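Long-range contact in enoyl-CoA hydratase (Mycobacterium avium, PDB 3OC7), which probably hydrates the double bond of enoyl-CoA thioesters in fatty acid metabolism, as a trimeric member of the crotonase family: residues 153-157 / 234-240. Numbering follows the deposited sequence.
Sequences AIISL and AERLAEE
In this crotonase-fold subunit, the long helix 212-245 packs over the type I beta turn Ala153-Ser156, which leads into the short helix 156-159, and Leu237 is the side chain that meets both the turn and Leu157 of the short helix. The example illustrates how a turn can be seated on a helix by van der Waals packing of methyl groups, on each other and on backbone atoms. Leu237 points from its helix into the turn and sets CD1 3.6 Å from Ala153 O, the carbonyl oxygen that also accepts the turn-closing bond from Ser156 N. Leu157 then runs past Leu237 in the opposite sense, its CD2 lying 3.8 Å from Leu237 CD1, while its other methyl, CD1, rests 4.1 Å from Ala234 CB, one helical turn earlier. Ile154 reaches the same helix at the Ala234-Ala238 turn. With CG1 beside the backbone N (chi1 -75°) and a second bend at CG1 (chi2 -76°), the chain brings CD1 to within 3.8 Å of Ala238 N, an amide already bonded to Ala234 O. Met97 and Met101 of helix 86-106 also pack on Ile154, and Ala94 touches both Ile154 and Ala238, joining a third helix to the interface. Leu221 of the second subunit packs on Leu237 and Ser156, which places the contact beside the trimer interface. At the start of the turn, Ala153 CB approaches the helix backbone, 4.0 Å from Leu237 O.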
loop_
_atom_site.group_PDB
_atom_site.type_symbol
_atom_site.label_atom_id
_atom_site.label_comp_id
_atom_site.label_asym_id
_atom_site.label_seq_id
_atom_site.Cartn_x
_atom_site.Cartn_y
_atom_site.Cartn_z
ATOM N N ALA A 153 6.412 -9.366 -16.790
ATOM C CA ALA A 153 7.483 -9.781 -15.880
ATOM C C ALA A 153 8.480 -8.677 -15.453
ATOM O O ALA A 153 8.504 -8.280 -14.274
ATOM C CB ALA A 153 8.205 -11.055 -16.418
ATOM N N ILE A 154 9.280 -8.184 -16.399
ATOM C CA ILE A 154 10.284 -7.146 -16.113
ATOM C C ILE A 154 9.682 -5.852 -15.533
ATOM O O ILE A 154 10.270 -5.258 -14.596
ATOM C CB ILE A 154 11.153 -6.820 -17.357
ATOM C CG1 ILE A 154 12.169 -7.954 -17.575
ATOM C CG2 ILE A 154 11.808 -5.387 -17.235
ATOM C CD1 ILE A 154 13.376 -7.958 -16.594
ATOM N N ILE A 155 8.529 -5.421 -16.056
ATOM C CA ILE A 155 7.933 -4.157 -15.584
ATOM C C ILE A 155 7.391 -4.225 -14.129
ATOM O O ILE A 155 7.171 -3.180 -13.495
ATOM C CB ILE A 155 6.883 -3.569 -16.565
ATOM C CG1 ILE A 155 5.657 -4.476 -16.702
ATOM C CG2 ILE A 155 7.507 -3.264 -17.948
ATOM C CD1 ILE A 155 4.611 -3.954 -17.686
ATOM N N SER A 156 7.203 -5.451 -13.615
ATOM C CA SER A 156 6.826 -5.694 -12.203
ATOM C C SER A 156 7.812 -5.078 -11.185
ATOM O O SER A 156 7.419 -4.741 -10.053
ATOM C CB SER A 156 6.613 -7.200 -11.914
ATOM O OG SER A 156 5.453 -7.731 -12.565
ATOM N N LEU A 157 9.076 -4.915 -11.595
ATOM C CA LEU A 157 10.123 -4.301 -10.751
ATOM C C LEU A 157 9.766 -2.882 -10.225
ATOM O O LEU A 157 10.123 -2.530 -9.094
ATOM C CB LEU A 157 11.481 -4.263 -11.489
ATOM C CG LEU A 157 12.183 -5.601 -11.745
ATOM C CD1 LEU A 157 13.344 -5.422 -12.740
ATOM C CD2 LEU A 157 12.640 -6.249 -10.433
ATOM N N ALA A 234 15.720 -9.160 -10.605
ATOM C CA ALA A 234 15.908 -8.758 -12.015
ATOM C C ALA A 234 16.367 -9.881 -12.965
ATOM O O ALA A 234 15.836 -10.002 -14.084
ATOM C CB ALA A 234 16.851 -7.540 -12.112
ATOM N N GLU A 235 17.365 -10.667 -12.537
ATOM C CA GLU A 235 17.871 -11.749 -13.393
ATOM C C GLU A 235 16.844 -12.873 -13.610
ATOM O O GLU A 235 16.649 -13.297 -14.755
ATOM C CB GLU A 235 19.229 -12.279 -12.906
ATOM C CG GLU A 235 19.793 -13.456 -13.744
ATOM C CD GLU A 235 20.130 -13.097 -15.196
ATOM O OE1 GLU A 235 20.316 -11.905 -15.524
ATOM O OE2 GLU A 235 20.223 -14.038 -16.017
ATOM N N ARG A 236 16.196 -13.325 -12.530
ATOM C CA ARG A 236 15.128 -14.331 -12.614
ATOM C C ARG A 236 13.992 -13.883 -13.541
ATOM O O ARG A 236 13.503 -14.677 -14.365
ATOM C CB ARG A 236 14.592 -14.689 -11.215
ATOM C CG ARG A 236 13.594 -15.849 -11.186
ATOM C CD ARG A 236 13.067 -16.104 -9.784
ATOM N NE ARG A 236 12.601 -14.875 -9.150
ATOM C CZ ARG A 236 11.376 -14.377 -9.292
ATOM N NH1 ARG A 236 10.481 -15.001 -10.045
ATOM N NH2 ARG A 236 11.047 -13.253 -8.673
ATOM N N LEU A 237 13.579 -12.611 -13.428
ATOM C CA LEU A 237 12.522 -12.058 -14.292
ATOM C C LEU A 237 12.921 -11.931 -15.772
ATOM O O LEU A 237 12.081 -12.138 -16.654
ATOM C CB LEU A 237 11.954 -10.732 -13.739
ATOM C CG LEU A 237 11.193 -10.791 -12.397
ATOM C CD1 LEU A 237 10.988 -9.331 -11.875
ATOM C CD2 LEU A 237 9.855 -11.548 -12.482
ATOM N N ALA A 238 14.195 -11.604 -16.040
ATOM C CA ALA A 238 14.708 -11.568 -17.427
ATOM C C ALA A 238 14.683 -12.959 -18.096
ATOM O O ALA A 238 14.273 -13.083 -19.258
ATOM C CB ALA A 238 16.146 -10.929 -17.481
ATOM N N GLU A 239 15.083 -13.995 -17.355
ATOM C CA GLU A 239 15.026 -15.392 -17.852
ATOM C C GLU A 239 13.577 -15.858 -18.117
ATOM O O GLU A 239 13.290 -16.500 -19.141
ATOM C CB GLU A 239 15.786 -16.343 -16.904
ATOM C CG GLU A 239 17.302 -16.044 -16.861
ATOM C CD GLU A 239 18.102 -16.899 -15.883
ATOM O OE1 GLU A 239 17.631 -17.968 -15.461
ATOM O OE2 GLU A 239 19.234 -16.483 -15.541
ATOM N N GLU A 240 12.654 -15.511 -17.211
ATOM C CA GLU A 240 11.226 -15.806 -17.413
ATOM C C GLU A 240 10.657 -15.146 -18.683
ATOM O O GLU A 240 9.941 -15.794 -19.467
ATOM C CB GLU A 240 10.407 -15.392 -16.170
ATOM C CG GLU A 240 8.888 -15.598 -16.327
ATOM C CD GLU A 240 8.068 -15.231 -15.088
ATOM O OE1 GLU A 240 8.640 -14.885 -14.027
ATOM O OE2 GLU A 240 6.819 -15.315 -15.181
#